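Local coordinates for protein decaprenyl diphosphate synthase (Rhodobacter capsulatus, PDB 3MZV) that probably makes a long-chain all-trans polyprenyl diphosphate for quinone side chains by magnesium-dependent addition of isopentenyl diphosphate units to an allylic diphosphate, at residues E20-V25 against L56-T61; A27-R32 against L78-E83; M141-N146 against F184-E189. All coordinates share one frame; numbering follows the deposited sequence.

Contact 1: residues E20-V25 against L56-T61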
# COMPACT_ATOMS: atom_id res chain seq x y z
N GLU B 20 25.39 -15.76 -0.59
CA GLU B 20 25.45 -15.41 0.81
C GLU B 20 24.57 -14.22 1.15
O GLU B 20 23.89 -14.22 2.18
CB GLU B 20 26.87 -15.14 1.18
CG GLU B 20 27.04 -14.61 2.53
CD GLU B 20 28.42 -14.86 3.07
OE1 GLU B 20 29.31 -15.29 2.31
OE2 GLU B 20 28.59 -14.64 4.28
N ASP B 21 24.62 -13.18 0.30
CA ASP B 21 23.79 -12.00 0.52
C ASP B 21 22.30 -12.34 0.37
O ASP B 21 21.47 -11.80 1.08
CB ASP B 21 24.19 -10.91 -0.51
CG ASP B 21 25.48 -10.15 -0.11
OD1 ASP B 21 25.94 -10.26 1.04
OD2 ASP B 21 26.02 -9.41 -0.93
N MET B 22 21.99 -13.22 -0.57
CA MET B 22 20.58 -13.54 -0.88
C MET B 22 20.02 -14.36 0.29
O MET B 22 18.82 -14.27 0.58
CB MET B 22 20.43 -14.28 -2.21
CG MET B 22 20.23 -13.36 -3.46
SD MET B 22 18.81 -12.20 -3.40
CE MET B 22 17.56 -13.23 -2.64
N ALA B 23 20.89 -15.14 0.96
CA ALA B 23 20.52 -15.85 2.19
C ALA B 23 20.14 -14.83 3.26
O ALA B 23 19.11 -14.99 3.97
CB ALA B 23 21.65 -16.73 2.66
N ALA B 24 20.95 -13.78 3.40
CA ALA B 24 20.66 -12.75 4.38
C ALA B 24 19.38 -11.99 3.99
O ALA B 24 18.62 -11.57 4.86
CB ALA B 24 21.88 -11.80 4.51
N VAL B 25 19.12 -11.82 2.70
CA VAL B 25 17.87 -11.20 2.25
C VAL B 25 16.66 -12.07 2.66
O VAL B 25 15.75 -11.59 3.35
CB VAL B 25 17.91 -10.92 0.72
CG1 VAL B 25 16.55 -10.56 0.18
CG2 VAL B 25 18.91 -9.77 0.46
N LEU B 56 15.03 -11.44 -9.65
CA LEU B 56 15.97 -10.55 -10.31
C LEU B 56 16.12 -9.25 -9.52
O LEU B 56 17.19 -8.68 -9.46
CB LEU B 56 15.52 -10.15 -11.71
CG LEU B 56 15.73 -11.07 -12.90
CD1 LEU B 56 15.52 -10.31 -14.20
CD2 LEU B 56 17.13 -11.68 -12.84
N ARG B 57 14.99 -8.77 -8.99
CA ARG B 57 14.98 -7.43 -8.43
C ARG B 57 15.86 -7.29 -7.18
O ARG B 57 16.70 -6.41 -7.18
CB ARG B 57 13.54 -6.93 -8.23
CG ARG B 57 12.76 -6.82 -9.56
CD ARG B 57 11.29 -6.72 -9.27
NE ARG B 57 10.42 -6.62 -10.44
CZ ARG B 57 10.01 -7.65 -11.17
NH1 ARG B 57 10.45 -8.87 -10.95
NH2 ARG B 57 9.19 -7.44 -12.19
N PRO B 58 15.72 -8.16 -6.17
CA PRO B 58 16.68 -8.01 -5.09
C PRO B 58 18.12 -8.29 -5.51
O PRO B 58 19.03 -7.66 -4.97
CB PRO B 58 16.21 -9.04 -4.06
CG PRO B 58 15.38 -10.02 -4.86
CD PRO B 58 14.68 -9.14 -5.82
N MET B 59 18.33 -9.21 -6.47
CA MET B 59 19.70 -9.44 -6.96
C MET B 59 20.32 -8.20 -7.55
O MET B 59 21.54 -8.02 -7.47
CB MET B 59 19.78 -10.55 -8.02
CG MET B 59 19.38 -11.85 -7.52
SD MET B 59 19.96 -13.23 -8.63
CE MET B 59 19.95 -14.35 -7.28
N LEU B 60 19.51 -7.40 -8.19
CA LEU B 60 19.99 -6.20 -8.86
C LEU B 60 20.55 -5.23 -7.81
O LEU B 60 21.56 -4.56 -8.06
CB LEU B 60 18.90 -5.52 -9.68
CG LEU B 60 18.63 -6.11 -11.09
CD1 LEU B 60 17.58 -5.29 -11.81
CD2 LEU B 60 19.87 -6.14 -11.92
N THR B 61 19.87 -5.14 -6.66
CA THR B 61 20.34 -4.25 -5.60
C THR B 61 21.64 -4.74 -5.01
O THR B 61 22.60 -3.98 -4.86
CB THR B 61 19.30 -4.13 -4.50
OG1 THR B 61 18.17 -3.47 -5.03
CG2 THR B 61 19.84 -3.37 -3.23

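Contact 2: residues A27-R32 against L78-E83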
# COMPACT_ATOMS: atom_id res chain seq x y z
N ALA B 27 16.44 -14.23 4.96
CA ALA B 27 16.29 -14.14 6.41
C ALA B 27 15.54 -12.90 6.95
O ALA B 27 14.70 -13.00 7.87
CB ALA B 27 17.66 -14.25 7.06
N LEU B 28 15.87 -11.73 6.42
CA LEU B 28 15.26 -10.50 6.83
C LEU B 28 13.79 -10.45 6.42
O LEU B 28 12.96 -9.92 7.16
CB LEU B 28 16.04 -9.33 6.19
CG LEU B 28 16.02 -7.95 6.82
CD1 LEU B 28 16.27 -7.90 8.34
CD2 LEU B 28 17.09 -7.13 6.01
N ILE B 29 13.49 -11.00 5.24
CA ILE B 29 12.13 -11.13 4.71
C ILE B 29 11.24 -11.97 5.65
O ILE B 29 10.13 -11.57 6.03
CB ILE B 29 12.15 -11.73 3.28
CG1 ILE B 29 12.64 -10.69 2.26
CG2 ILE B 29 10.72 -12.23 2.83
CD1 ILE B 29 12.51 -11.10 0.81
N ARG B 30 11.76 -13.13 6.03
CA ARG B 30 11.03 -14.02 6.90
C ARG B 30 10.81 -13.31 8.25
O ARG B 30 9.71 -13.34 8.82
CB ARG B 30 11.79 -15.36 7.05
N GLU B 31 11.83 -12.59 8.72
CA GLU B 31 11.74 -11.88 9.98
C GLU B 31 10.69 -10.74 9.92
O GLU B 31 9.86 -10.62 10.83
CB GLU B 31 13.13 -11.41 10.41
CG GLU B 31 13.24 -10.36 11.47
CD GLU B 31 14.64 -9.72 11.47
OE1 GLU B 31 15.63 -10.47 11.22
OE2 GLU B 31 14.77 -8.47 11.70
N ARG B 32 10.70 -9.94 8.86
CA ARG B 32 9.83 -8.76 8.83
C ARG B 32 8.40 -9.02 8.31
O ARG B 32 7.52 -8.16 8.52
CB ARG B 32 10.49 -7.62 8.03
CG ARG B 32 11.82 -7.13 8.60
CD ARG B 32 11.72 -6.72 10.05
NE ARG B 32 13.04 -6.35 10.57
CZ ARG B 32 13.45 -5.11 10.77
NH1 ARG B 32 12.64 -4.06 10.51
NH2 ARG B 32 14.68 -4.91 11.25
N LEU B 78 18.02 -3.13 1.74
CA LEU B 78 17.45 -2.53 0.54
C LEU B 78 16.90 -3.57 -0.43
O LEU B 78 15.80 -3.38 -0.99
CB LEU B 78 18.53 -1.68 -0.17
CG LEU B 78 18.96 -0.43 0.64
CD1 LEU B 78 20.07 0.39 -0.05
CD2 LEU B 78 17.78 0.44 0.87
N ALA B 79 17.65 -4.64 -0.63
CA ALA B 79 17.21 -5.78 -1.48
C ALA B 79 15.90 -6.41 -0.94
O ALA B 79 14.98 -6.68 -1.73
CB ALA B 79 18.28 -6.80 -1.67
N ALA B 80 15.82 -6.60 0.38
CA ALA B 80 14.59 -7.11 1.00
C ALA B 80 13.39 -6.14 0.76
O ALA B 80 12.29 -6.54 0.42
CB ALA B 80 14.79 -7.35 2.44
N THR B 81 13.64 -4.84 0.88
CA THR B 81 12.61 -3.85 0.66
C THR B 81 12.11 -3.86 -0.78
O THR B 81 10.90 -3.85 -1.03
CB THR B 81 13.10 -2.39 1.07
OG1 THR B 81 13.48 -2.35 2.45
CG2 THR B 81 12.01 -1.37 0.79
N VAL B 82 13.03 -3.92 -1.72
CA VAL B 82 12.68 -4.05 -3.14
C VAL B 82 11.79 -5.31 -3.37
O VAL B 82 10.79 -5.25 -4.06
CB VAL B 82 13.96 -4.12 -3.98
CG1 VAL B 82 13.68 -4.62 -5.39
CG2 VAL B 82 14.60 -2.74 -4.04
N GLU B 83 12.13 -6.41 -2.75
CA GLU B 83 11.33 -7.58 -2.91
C GLU B 83 9.97 -7.47 -2.24
O GLU B 83 8.98 -7.95 -2.80
CB GLU B 83 12.05 -8.79 -2.36
CG GLU B 83 11.35 -10.08 -2.77
CD GLU B 83 11.62 -10.51 -4.19
OE1 GLU B 83 11.64 -9.68 -5.14
OE2 GLU B 83 11.79 -11.74 -4.37

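Contact 3: residues M141-N146 against F184-E189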
# COMPACT_ATOMS: atom_id res chain seq x y z
N MET B 141 15.40 5.89 0.78
CA MET B 141 14.03 5.82 1.17
C MET B 141 13.14 6.65 0.26
O MET B 141 12.08 6.20 -0.12
CB MET B 141 13.82 6.30 2.63
CG MET B 141 14.45 5.39 3.68
SD MET B 141 14.07 5.86 5.44
CE MET B 141 12.31 5.50 5.54
N GLU B 142 13.55 7.89 -0.02
CA GLU B 142 12.79 8.72 -0.92
C GLU B 142 12.69 8.06 -2.31
O GLU B 142 11.64 8.09 -2.93
CB GLU B 142 13.44 10.13 -1.01
CG GLU B 142 12.68 11.18 -1.82
CD GLU B 142 12.72 11.07 -3.36
OE1 GLU B 142 13.66 10.49 -3.93
OE2 GLU B 142 11.78 11.60 -3.98
N ILE B 143 13.77 7.48 -2.78
CA ILE B 143 13.79 6.81 -4.08
C ILE B 143 12.83 5.63 -4.15
O ILE B 143 12.11 5.47 -5.12
CB ILE B 143 15.23 6.34 -4.39
CG1 ILE B 143 16.07 7.59 -4.78
CG2 ILE B 143 15.27 5.23 -5.49
CD1 ILE B 143 17.56 7.39 -5.04
N LEU B 144 12.85 4.79 -3.13
CA LEU B 144 12.01 3.60 -3.10
C LEU B 144 10.53 3.97 -2.90
O LEU B 144 9.65 3.33 -3.49
CB LEU B 144 12.52 2.63 -2.08
CG LEU B 144 13.85 1.89 -2.38
CD1 LEU B 144 14.26 1.05 -1.21
CD2 LEU B 144 13.71 1.03 -3.60
N ALA B 145 10.26 5.04 -2.13
CA ALA B 145 8.90 5.56 -2.00
C ALA B 145 8.37 6.08 -3.30
O ALA B 145 7.23 5.80 -3.72
CB ALA B 145 8.83 6.68 -0.87
N ASN B 146 9.18 6.91 -3.95
CA ASN B 146 8.81 7.42 -5.26
C ASN B 146 8.53 6.30 -6.27
O ASN B 146 7.50 6.30 -6.96
CB ASN B 146 9.89 8.39 -5.78
CG ASN B 146 9.55 8.93 -7.17
OD1 ASN B 146 8.68 9.77 -7.31
ND2 ASN B 146 10.25 8.42 -8.21
N PHE B 184 13.06 -1.76 -11.17
CA PHE B 184 14.40 -2.24 -11.57
C PHE B 184 15.43 -1.11 -11.45
O PHE B 184 16.50 -1.30 -10.93
CB PHE B 184 14.45 -2.67 -13.06
CG PHE B 184 13.97 -4.04 -13.35
CD1 PHE B 184 12.71 -4.44 -13.02
CD2 PHE B 184 14.74 -4.89 -14.13
CE1 PHE B 184 12.25 -5.72 -13.38
CE2 PHE B 184 14.27 -6.13 -14.49
CZ PHE B 184 13.04 -6.56 -14.08
N SER B 185 15.10 0.08 -11.96
CA SER B 185 15.99 1.22 -11.87
C SER B 185 16.23 1.70 -10.42
O SER B 185 17.37 2.03 -10.07
CB SER B 185 15.54 2.41 -12.74
OG SER B 185 14.24 2.91 -12.47
N ALA B 186 15.17 1.74 -9.62
CA ALA B 186 15.31 2.02 -8.18
C ALA B 186 16.24 1.01 -7.52
O ALA B 186 17.11 1.38 -6.69
CB ALA B 186 13.88 2.02 -7.45
N ALA B 187 16.05 -0.28 -7.83
CA ALA B 187 16.84 -1.36 -7.22
C ALA B 187 18.33 -1.16 -7.43
O ALA B 187 19.11 -1.29 -6.47
CB ALA B 187 16.41 -2.78 -7.73
N THR B 188 18.74 -0.86 -8.67
CA THR B 188 20.13 -0.72 -8.97
C THR B 188 20.66 0.59 -8.42
O THR B 188 21.73 0.60 -7.83
CB THR B 188 20.41 -0.81 -10.51
OG1 THR B 188 19.57 0.09 -11.20
CG2 THR B 188 20.14 -2.22 -10.98
N GLU B 189 19.90 1.66 -8.60
CA GLU B 189 20.28 2.97 -8.12
C GLU B 189 20.58 2.98 -6.60
O GLU B 189 21.56 3.55 -6.18
CB GLU B 189 19.15 3.96 -8.39
CG GLU B 189 19.48 5.42 -8.06
CD GLU B 189 18.37 6.45 -8.39
OE1 GLU B 189 17.18 6.13 -8.34
OE2 GLU B 189 18.74 7.61 -8.70

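Contact 1: residues E20-V25 against L56-T61
Asp-21 OD2, one residue before the Met-22 that packs on Pro-58 and Met-59, is gripped by Arg-66 NE in a salt bridge and more weakly by His-75 NE2. Arg-66 belongs to the same helix as Pro-58 and Met-59, helix 56-67, so this charged tie and the apolar contact join the same two helices. The contact proper is carried by Met-22, whose chain bends about CB-CG (chi2 -56°) and again about CG-SD (chi3 -40°). The first bend sets SD beside the CB-CG edge of Pro-58, 4.1 Å from Pro-58 CB, and 4.2 Å from Met-59 CG. Met-59 leaves its backbone pointing past helix 19-32 and not at it, but with CG anti to its carbonyl carbon (chi1 -63°) and the rest extended, it carries CE up to Met-22, 4.0 Å from CG of that residue. The two methionines cross at about a right angle. Val-25, one turn on, leans on Val-76, Ala-79 and Leu-62. Van der Waals packing of two flexible thioethers and a rigid proline therefore joins helix 19-32, near the N terminus, to the all-helical prenyl synthase core, while the buried carboxylate of Asp-21 has its charge answered by Arg-66.

Contact 2: residues A27-R32 against L78-E83
Ala-80 and Glu-83, one turn apart on helix 74-96, meet Leu-28 and Ile-29 near the C-terminal end of helix 19-32. The short segments cross at -59° with their axes 9.5 Å apart, and the backbones come nearest at Ile-29 and Ala-80, whose CA atoms are 6.0 Å apart. Taken in order, Leu-78 turns away from helix 19-32 and buries its branches against Met-132, Val-140 and Leu-144. Ala-79 packs instead on Leu-62 of helix 56-67. Ala-80 points its methyl toward helix 19-32: CB lies 4.0 Å from Ile-29 CG1 and 4.3 Å from Leu-28 CD2, a small residue that lets two larger side chains close over it. Thr-81 again turns away, its OG1 bonded back to His-77 O, and Val-82 packs on Arg-57. Glu-83 returns to the interface. With CG anti to the backbone N (chi1 -168°), its CB and CG each sit 3.9 Å from Ile-29 CD1, and a bend at chi2 (78°) sets the direction of the carboxylate. The Ile-29 methyl reaches so far because that side chain is extended past CG1. The carboxylate of Glu-83 leads elsewhere, its OE2 in a salt bridge with Arg-55 NH1. At the outer side of helix 19-32, Arg-32 NE binds Glu-31 OE2 at 3.0 Å, nearly in the guanidinium plane, and Arg-32 NH2 forms a salt bridge with Asp-134 OD2. Across the interface itself the chemistry is thus hydrocarbon alone: the methylenes of Glu-83 serve as an apolar surface for Ile-29, and the buried carboxylate of Glu-83 is balanced by Arg-55, probably keeping the acid ionised.

Contact 3: residues M141-N146 against F184-E189
This is an antiparallel helix-helix packing in the all-alpha bundle of the polyprenyl synthase (isoprenoid synthase) fold, joining helix 138-161 to helix 169-194, the next long helix in the chain. The two short segments run at 170° to each other with axes 9.7 Å apart. The close backbone approach rests on Ala-186, which points its methyl between two side chains of the other helix: CB is 4.0 Å from Ile-143 CG2 and also 4.0 Å from Leu-144 CD2. Leu-144 sets out alongside the interface; with CG anti to its carbonyl carbon (chi1 -71°), it brings CD2 in over Ala-186 while also resting on Leu-78, Thr-81 and Val-82 of helix 74-96. Leu-144 is thus a point where three helices meet. The neighbouring faces of helix 138-161 are turned to the second subunit of the dimer: Glu-142 OE2 accepts from Gln-130 NE2 of that subunit, and Asn-146 OD1 from its Arg-127 NH1. On the other helix, Ser-185 and Glu-189 also pack on Phe-206 of helix 199-224, so the pair lies between the dimer interface and the next layer of helices. Beside Ala-186, the partly exposed Glu-189 stretches its full extended chain obliquely over the side chain of Ile-143. Its carboxylate rests against hydrocarbon there, with OE1 3.5 Å from Ile-143 CG2 and Glu-189 CD 3.6 Å from Ile-143 CD1.

From the N terminus, helix 19-32 serves both of the first two contacts. Contact 1 closes a 30-residue loop onto helix 56-67, and contact 2, starting slightly later, closes a 45-residue loop onto helix 74-96. Their segments alternate along the chain, so the loops cross, and helix 19-32 packs against two consecutive helices. Contact 3 follows in series, closing 37 mostly helical residues between 141-146 and 184-189. The three are joined in space as well: Thr-61 OG1 hydrogen-bonds to Ala-187 O, linking contact 1 to contact 3, and Val-82 of contact 2 packs on Ala-187. Together they tie helix 19-32, through helices 56-67 and 74-96, to helix 169-194 and to helix 138-161, which faces the second subunit.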